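Local coordinates for protein PLP-Dependent L-Arginine Hydroxylase MppP (Streptomyces wadayamensis, PDB 6C9B) that oxidises L-arginine with pyridoxal phosphate and oxygen, giving 4-hydroxy-2-ketoarginine and 2-ketoarginine, as a PLP-dependent oxidase rather than an oxygenase, at residues A204-Q207 / R212-V215; L233-D238 / P242-Y247; H283-V288 / P303-S308. One frame throughout, in Å; residues are numbered along the deposited sequence.

Contact 1: residues A204-Q207 / R212-V215; sequences AVLQ and RWVV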
loop_
_atom_site.group_PDB
_atom_site.type_symbol
_atom_site.label_atom_id
_atom_site.label_comp_id
_atom_site.label_asym_id
_atom_site.label_seq_id
_atom_site.Cartn_x
_atom_site.Cartn_y
_atom_site.Cartn_z
ATOM N N ALA B 204 24.451 13.397 1.040
ATOM C CA ALA B 204 25.575 14.235 1.431
ATOM C C ALA B 204 25.248 15.703 1.231
ATOM O O ALA B 204 25.521 16.534 2.103
ATOM C CB ALA B 204 26.812 13.830 0.632
ATOM N N VAL B 205 24.633 16.033 0.094
ATOM C CA VAL B 205 24.228 17.413 -0.175
ATOM C C VAL B 205 23.221 17.875 0.868
ATOM O O VAL B 205 23.360 18.948 1.466
ATOM C CB VAL B 205 23.658 17.542 -1.599
ATOM C CG1 VAL B 205 23.165 18.967 -1.845
ATOM C CG2 VAL B 205 24.723 17.155 -2.639
ATOM N N LEU B 206 22.186 17.074 1.100
ATOM C CA LEU B 206 21.130 17.487 2.023
ATOM C C LEU B 206 21.656 17.664 3.438
ATOM O O LEU B 206 21.305 18.634 4.127
ATOM C CB LEU B 206 20.003 16.455 2.014
ATOM C CG LEU B 206 19.241 16.391 0.703
ATOM C CD1 LEU B 206 18.376 15.155 0.682
ATOM C CD2 LEU B 206 18.414 17.652 0.444
ATOM N N GLN B 207 22.484 16.729 3.897
ATOM C CA GLN B 207 23.016 16.825 5.251
ATOM C C GLN B 207 23.987 17.992 5.383
ATOM O O GLN B 207 24.018 18.658 6.423
ATOM C CB GLN B 207 23.662 15.489 5.634
ATOM C CG GLN B 207 22.605 14.386 5.766
ATOM C CD GLN B 207 23.135 12.966 5.616
ATOM O OE1 GLN B 207 24.194 12.728 5.027
ATOM N NE2 GLN B 207 22.381 12.007 6.147
ATOM N N ARG B 212 15.687 20.810 6.644
ATOM C CA ARG B 212 14.752 19.718 6.875
ATOM C C ARG B 212 14.476 19.074 5.540
ATOM O O ARG B 212 14.237 19.783 4.560
ATOM C CB ARG B 212 13.448 20.234 7.468
ATOM C CG ARG B 212 13.622 20.988 8.779
ATOM C CD ARG B 212 12.414 21.897 9.021
ATOM N NE ARG B 212 11.193 21.129 9.265
ATOM C CZ ARG B 212 9.966 21.603 9.065
ATOM N NH1 ARG B 212 9.782 22.836 8.613
ATOM N NH2 ARG B 212 8.913 20.847 9.299
ATOM N N TRP B 213 14.515 17.740 5.484
ATOM C CA TRP B 213 14.357 17.086 4.197
ATOM C C TRP B 213 13.693 15.724 4.321
ATOM O O TRP B 213 13.728 15.058 5.356
ATOM C CB TRP B 213 15.708 16.919 3.454
ATOM C CG TRP B 213 16.786 16.196 4.214
ATOM C CD1 TRP B 213 17.814 16.773 4.931
ATOM C CD2 TRP B 213 16.975 14.767 4.345
ATOM N NE1 TRP B 213 18.599 15.812 5.499
ATOM C CE2 TRP B 213 18.113 14.574 5.166
ATOM C CE3 TRP B 213 16.282 13.642 3.875
ATOM C CZ2 TRP B 213 18.590 13.304 5.512
ATOM C CZ3 TRP B 213 16.752 12.374 4.233
ATOM C CH2 TRP B 213 17.898 12.220 5.039
ATOM N N VAL B 214 13.099 15.318 3.209
ATOM C CA VAL B 214 12.517 13.991 3.048
ATOM C C VAL B 214 12.849 13.552 1.641
ATOM O O VAL B 214 12.759 14.349 0.710
ATOM C CB VAL B 214 10.987 14.005 3.249
ATOM C CG1 VAL B 214 10.383 12.641 2.867
ATOM C CG2 VAL B 214 10.644 14.331 4.654
ATOM N N VAL B 215 13.226 12.284 1.476
ATOM C CA VAL B 215 13.426 11.707 0.159
ATOM C C VAL B 215 12.591 10.450 0.089
ATOM O O VAL B 215 12.618 9.644 1.017
ATOM C CB VAL B 215 14.895 11.364 -0.136
ATOM C CG1 VAL B 215 15.028 10.787 -1.563
ATOM C CG2 VAL B 215 15.785 12.592 0.037
#

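Contact 2: residues L233-D238 / P242-Y247; sequences LVFSED and PVEKIY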
loop_
_atom_site.group_PDB
_atom_site.type_symbol
_atom_site.label_atom_id
_atom_site.label_comp_id
_atom_site.label_asym_id
_atom_site.label_seq_id
_atom_site.Cartn_x
_atom_site.Cartn_y
_atom_site.Cartn_z
ATOM N N LEU B 233 10.932 5.828 2.515
ATOM C CA LEU B 233 10.709 7.181 3.021
ATOM C C LEU B 233 11.838 7.492 3.986
ATOM O O LEU B 233 11.939 6.873 5.052
ATOM C CB LEU B 233 9.336 7.272 3.683
ATOM C CG LEU B 233 8.803 8.617 4.162
ATOM C CD1 LEU B 233 8.861 9.643 3.131
ATOM C CD2 LEU B 233 7.350 8.439 4.665
ATOM N N VAL B 234 12.732 8.390 3.565
ATOM C CA VAL B 234 13.925 8.761 4.309
ATOM C C VAL B 234 13.755 10.204 4.762
ATOM O O VAL B 234 13.327 11.045 3.968
ATOM C CB VAL B 234 15.199 8.609 3.449
ATOM C CG1 VAL B 234 16.428 8.635 4.325
ATOM C CG2 VAL B 234 15.178 7.334 2.582
ATOM N N PHE B 235 14.043 10.492 6.036
ATOM C CA PHE B 235 13.789 11.830 6.570
ATOM C C PHE B 235 14.950 12.279 7.452
ATOM O O PHE B 235 15.638 11.466 8.072
ATOM C CB PHE B 235 12.470 11.860 7.357
ATOM C CG PHE B 235 12.413 10.834 8.457
ATOM C CD1 PHE B 235 11.977 9.532 8.193
ATOM C CD2 PHE B 235 12.833 11.142 9.738
ATOM C CE1 PHE B 235 11.949 8.599 9.191
ATOM C CE2 PHE B 235 12.808 10.189 10.739
ATOM C CZ PHE B 235 12.368 8.923 10.468
ATOM N N SER B 236 15.169 13.586 7.471
ATOM C CA SER B 236 16.145 14.193 8.364
ATOM C C SER B 236 15.690 14.049 9.811
ATOM O O SER B 236 14.497 13.944 10.107
ATOM C CB SER B 236 16.339 15.668 7.996
ATOM O OG SER B 236 15.160 16.449 8.177
ATOM N N GLU B 237 16.666 14.039 10.726
ATOM C CA GLU B 237 16.328 13.852 12.134
ATOM C C GLU B 237 15.437 14.974 12.643
ATOM O O GLU B 237 14.592 14.752 13.515
ATOM C CB GLU B 237 17.592 13.769 12.986
ATOM C CG GLU B 237 18.557 12.678 12.599
ATOM C CD GLU B 237 19.546 12.375 13.712
ATOM O OE1 GLU B 237 19.670 11.190 14.095
ATOM O OE2 GLU B 237 20.182 13.327 14.217
ATOM N N ASP B 238 15.611 16.180 12.114
ATOM C CA ASP B 238 14.824 17.334 12.513
ATOM C C ASP B 238 13.615 17.577 11.610
ATOM O O ASP B 238 13.139 18.713 11.526
ATOM C CB ASP B 238 15.713 18.580 12.521
ATOM C CG ASP B 238 16.276 18.919 11.128
ATOM O OD1 ASP B 238 16.090 18.124 10.164
ATOM O OD2 ASP B 238 16.897 19.999 10.998
ATOM N N PRO B 242 5.034 14.463 11.486
ATOM C CA PRO B 242 4.732 13.171 12.128
ATOM C C PRO B 242 4.771 11.971 11.199
ATOM O O PRO B 242 3.883 11.109 11.258
ATOM C CB PRO B 242 3.317 13.399 12.679
ATOM C CG PRO B 242 2.719 14.362 11.717
ATOM C CD PRO B 242 3.821 15.291 11.347
ATOM N N VAL B 243 5.805 11.874 10.359
ATOM C CA VAL B 243 5.864 10.789 9.378
ATOM C C VAL B 243 5.985 9.433 10.070
ATOM O O VAL B 243 5.446 8.436 9.594
ATOM C CB VAL B 243 7.015 11.004 8.372
ATOM C CG1 VAL B 243 6.698 12.200 7.450
ATOM C CG2 VAL B 243 8.371 11.177 9.083
ATOM N N GLU B 244 6.723 9.353 11.177
ATOM C CA GLU B 244 6.870 8.055 11.835
ATOM C C GLU B 244 5.550 7.558 12.423
ATOM O O GLU B 244 5.234 6.362 12.349
ATOM C CB GLU B 244 7.939 8.141 12.923
ATOM C CG GLU B 244 9.331 8.257 12.350
ATOM C CD GLU B 244 10.327 8.721 13.386
ATOM O OE1 GLU B 244 10.329 9.923 13.733
ATOM O OE2 GLU B 244 11.084 7.865 13.865
ATOM N N LYS B 245 4.785 8.456 13.048
ATOM C CA LYS B 245 3.504 8.079 13.644
ATOM C C LYS B 245 2.500 7.686 12.572
ATOM O O LYS B 245 1.841 6.648 12.689
ATOM C CB LYS B 245 2.968 9.231 14.494
ATOM C CG LYS B 245 1.509 9.108 14.954
ATOM C CD LYS B 245 1.187 7.823 15.707
ATOM C CE LYS B 245 -0.159 7.949 16.440
ATOM N NZ LYS B 245 -1.019 6.729 16.374
ATOM N N ILE B 246 2.410 8.460 11.492
ATOM C CA ILE B 246 1.425 8.140 10.468
ATOM C C ILE B 246 1.835 6.868 9.730
ATOM O O ILE B 246 0.995 6.001 9.465
ATOM C CB ILE B 246 1.205 9.330 9.525
ATOM C CG1 ILE B 246 0.500 10.442 10.319
ATOM C CG2 ILE B 246 0.345 8.915 8.311
ATOM C CD1 ILE B 246 0.350 11.791 9.571
ATOM N N TYR B 247 3.138 6.692 9.483
ATOM C CA TYR B 247 3.625 5.411 8.955
ATOM C C TYR B 247 3.096 4.261 9.791
ATOM O O TYR B 247 2.524 3.294 9.267
ATOM C CB TYR B 247 5.155 5.383 8.926
ATOM C CG TYR B 247 5.752 4.048 8.561
ATOM C CD1 TYR B 247 6.011 3.094 9.517
ATOM C CD2 TYR B 247 6.066 3.751 7.238
ATOM C CE1 TYR B 247 6.566 1.861 9.179
ATOM C CE2 TYR B 247 6.614 2.522 6.895
ATOM C CZ TYR B 247 6.861 1.589 7.871
ATOM O OH TYR B 247 7.406 0.373 7.519
#

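Contact 3: residues H283-V288 / P303-S308; sequences HNRSVV and PESRSS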
loop_
_atom_site.group_PDB
_atom_site.type_symbol
_atom_site.label_atom_id
_atom_site.label_comp_id
_atom_site.label_asym_id
_atom_site.label_seq_id
_atom_site.Cartn_x
_atom_site.Cartn_y
_atom_site.Cartn_z
ATOM N N HIS B 283 18.311 1.700 -26.181
ATOM C CA HIS B 283 17.904 1.030 -27.408
ATOM C C HIS B 283 16.439 1.295 -27.717
ATOM O O HIS B 283 16.069 1.593 -28.860
ATOM C CB HIS B 283 18.129 -0.469 -27.287
ATOM C CG HIS B 283 17.697 -1.212 -28.502
ATOM N ND1 HIS B 283 18.491 -1.317 -29.620
ATOM C CD2 HIS B 283 16.541 -1.852 -28.798
ATOM C CE1 HIS B 283 17.856 -2.010 -30.547
ATOM N NE2 HIS B 283 16.672 -2.348 -30.076
ATOM N N ASN B 284 15.584 1.181 -26.701
ATOM C CA ASN B 284 14.152 1.346 -26.924
ATOM C C ASN B 284 13.807 2.797 -27.224
ATOM O O ASN B 284 12.949 3.070 -28.067
ATOM C CB ASN B 284 13.359 0.836 -25.724
ATOM C CG ASN B 284 13.192 -0.674 -25.743
ATOM O OD1 ASN B 284 13.634 -1.341 -26.660
ATOM N ND2 ASN B 284 12.547 -1.207 -24.718
ATOM N N ARG B 285 14.456 3.748 -26.548
ATOM C CA ARG B 285 14.289 5.147 -26.925
ATOM C C ARG B 285 14.657 5.370 -28.386
ATOM O O ARG B 285 13.959 6.091 -29.111
ATOM C CB ARG B 285 15.145 6.024 -26.010
ATOM C CG ARG B 285 15.221 7.474 -26.428
ATOM C CD ARG B 285 15.702 8.336 -25.264
ATOM N NE ARG B 285 14.579 8.673 -24.396
ATOM C CZ ARG B 285 14.357 8.187 -23.174
ATOM N NH1 ARG B 285 13.280 8.593 -22.518
ATOM N NH2 ARG B 285 15.204 7.361 -22.573
ATOM N N SER B 286 15.742 4.739 -28.842
ATOM C CA SER B 286 16.179 4.883 -30.226
ATOM C C SER B 286 15.165 4.300 -31.197
ATOM O O SER B 286 14.967 4.856 -32.283
ATOM C CB SER B 286 17.535 4.211 -30.427
ATOM O OG SER B 286 18.464 4.683 -29.470
ATOM N N VAL B 287 14.537 3.164 -30.867
ATOM C CA VAL B 287 13.587 2.626 -31.843
ATOM C C VAL B 287 12.381 3.542 -31.939
ATOM O O VAL B 287 11.842 3.746 -33.031
ATOM C CB VAL B 287 13.167 1.156 -31.575
ATOM C CG1 VAL B 287 14.050 0.438 -30.584
ATOM C CG2 VAL B 287 11.699 1.023 -31.219
ATOM N N VAL B 288 11.967 4.146 -30.812
ATOM C CA VAL B 288 10.834 5.071 -30.852
ATOM C C VAL B 288 11.162 6.275 -31.722
ATOM O O VAL B 288 10.352 6.690 -32.556
ATOM C CB VAL B 288 10.423 5.511 -29.436
ATOM C CG1 VAL B 288 9.353 6.585 -29.511
ATOM C CG2 VAL B 288 9.937 4.324 -28.642
ATOM N N PRO B 303 15.031 15.776 -25.470
ATOM C CA PRO B 303 16.039 15.064 -26.265
ATOM C C PRO B 303 17.082 14.351 -25.430
ATOM O O PRO B 303 17.609 13.328 -25.881
ATOM C CB PRO B 303 16.673 16.176 -27.128
ATOM C CG PRO B 303 16.231 17.481 -26.528
ATOM C CD PRO B 303 14.926 17.198 -25.851
ATOM N N GLU B 304 17.395 14.849 -24.230
ATOM C CA GLU B 304 18.448 14.287 -23.394
ATOM C C GLU B 304 17.939 13.312 -22.336
ATOM O O GLU B 304 18.739 12.813 -21.539
ATOM C CB GLU B 304 19.217 15.415 -22.692
ATOM C CG GLU B 304 19.856 16.417 -23.636
ATOM C CD GLU B 304 20.986 15.813 -24.454
ATOM O OE1 GLU B 304 22.160 16.164 -24.200
ATOM O OE2 GLU B 304 20.703 14.982 -25.342
ATOM N N SER B 305 16.647 13.027 -22.296
ATOM C CA SER B 305 16.125 12.149 -21.244
ATOM C C SER B 305 16.724 10.757 -21.345
ATOM O O SER B 305 16.910 10.210 -22.443
ATOM C CB SER B 305 14.609 12.038 -21.329
ATOM O OG SER B 305 14.118 11.225 -20.258
ATOM N N ARG B 306 17.013 10.176 -20.181
ATOM C CA ARG B 306 17.397 8.772 -20.064
ATOM C C ARG B 306 16.382 7.961 -19.273
ATOM O O ARG B 306 16.646 6.806 -18.933
ATOM C CB ARG B 306 18.785 8.685 -19.430
ATOM C CG ARG B 306 19.819 9.425 -20.269
ATOM C CD ARG B 306 21.213 9.324 -19.751
ATOM N NE ARG B 306 22.107 8.924 -20.835
ATOM C CZ ARG B 306 23.410 9.180 -20.873
ATOM N NH1 ARG B 306 23.990 9.852 -19.886
ATOM N NH2 ARG B 306 24.134 8.769 -21.909
ATOM N N SER B 307 15.212 8.524 -18.981
ATOM C CA SER B 307 14.240 7.806 -18.182
ATOM C C SER B 307 13.499 6.774 -19.034
ATOM O O SER B 307 13.615 6.724 -20.266
ATOM C CB SER B 307 13.258 8.784 -17.552
ATOM O OG SER B 307 12.196 9.018 -18.448
ATOM N N SER B 308 12.708 5.959 -18.357
ATOM C CA SER B 308 12.028 4.837 -18.988
ATOM C C SER B 308 10.695 5.218 -19.600
ATOM O O SER B 308 9.925 4.336 -19.973
ATOM C CB SER B 308 11.794 3.715 -17.981
ATOM O OG SER B 308 10.952 4.166 -16.917
#

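Contact 1: residues A204-Q207 / R212-V215
L206 of helix 202-209 lies over one face of the W213 indole. Its CB sits 3.8 Å from the centroid of the five-membered ring and 14° off the ring normal, a CH-pi contact. Within that ring, W213 CD1 is the atom closest to L206 CB, at 3.7 Å. The leucine then runs on across the sheet surface. Its CD1 methyl meets V215 CG2 at 3.7 Å and also lies 3.9 Å from W213 CD2, so one methyl touches both the indole and the valine. Q207 closes the outer side. Its amide NE2 approaches W213 CZ2 obliquely at 4.1 Å, with the amide and ring planes 65° apart.

The indole is put there by chi1 of 55°, which tucks the ring back over its own backbone. The W213 backbone pairs with S236, and V214 with L185 and L187. L206 also touches L185, and V205 packs on helix 168-181. The contact is mostly apolar and mostly buried. It joins the helix and second strand of the beta-alpha-beta unit 184-188, 202-209, 212-218, part of the large PLP-binding domain of class I aminotransferases.

Contact 2: residues L233-D238 / P242-Y247
F235 has chi1 of 55°, which folds CG in over its own main chain, and this sends its ring from the end of strand 231-235 toward helix 243-250. On V243, CG2 is the methyl that faces the ring. V243 CG2 lies over one face of F235, 4.2 Å from the ring centroid and 19° off the normal. This is a CH-pi contact, displaced toward the rim of the ring, with F235 CD1 4.1 Å from V243 CG2. It holds for the conformer described here; V243 has a second one.

E244 meets the far end of the phenyl group. Its extended chain crosses the phenylalanine at about a right angle. F235 CZ is 3.6 Å from E244 CG and also 3.6 Å from E244 CD. The carboxylate plane is turned 43° from the ring plane. E244 is exposed, whereas F235 and V243 are buried, so the glutamate borders the apolar pair on the solvent side.

Nearby bonds hold both segments. S236 OG donates to D238 OD1 at 2.8 Å and accepts from W213 N. P242 is the N-cap residue, and its O receives I246 N at 3.0 Å. Beyond the pair, F235 also packs on L85, and V243 touches S100 of helix 90-101. Y247 OH bonds to S86 O of strand 84-87. A short loop joins the strand to the helix, which folds back against the edge region of the seven-stranded mixed sheet of the aminotransferase large domain.

Contact 3: residues H283-V288 / P303-S308
R285 lays one face of its guanidinium over the backbone carbonyl of S305, whose O stands 3.1 Å above the plane and toward its rim. The arginine belongs to the long helix 256-291. The loop it meets leads into strand 309-314 of the smaller mixed sheet and contains an ST turn, closed by S307 N donating to S305 OG at 3.2 Å.

CG of R285 is anti to the backbone N (chi1 171°). The chain then bends at chi3, -83°, which turns the head group across the loop. S305 O receives no hydrogen bond from the guanidinium: its 3.3 Å approach to R285 NH2 has poor geometry. The grip falls instead on S307 O, reached end-on at the guanidinium edge. The side chain has a second partner in E310, which forms a salt bridge with R285 NE. R289 NH2 also lies near R285 NE, a like charge that the E310 carboxylate may offset.

The two bonds to S307 O are matched in length but not in direction. Both are bent, as two N-H groups converge on one acceptor. R285 NH1 and R285 NH2 each lie 2.9 Å from S307 O. NH2 is in the carbonyl plane, while NH1 is tilted 34° from it.

Contacts 1 and 2 share one sheet through their strands. Their centres are 13 Å apart, and strands 212-218 and 231-235 are antiparallel neighbours. V215 N lies 2.8 Å from V234 O, a probable hydrogen bond, and V214 CG1 packs on L233 CD1 at 3.4 Å. Helices 202-209 and 243-250 lie on opposite faces, W213 and V215 pointing to the first, L233 and F235 to the second. Contact 3 is separate, its centre 30 Å from that of contact 1 and 35 Å from that of contact 2. It lies across the chain's centre from contact 2. All three are away from the annotated sites, but the S307 side chain is about 9 Å from the bound product 4-hydroxy-2-ketoarginine.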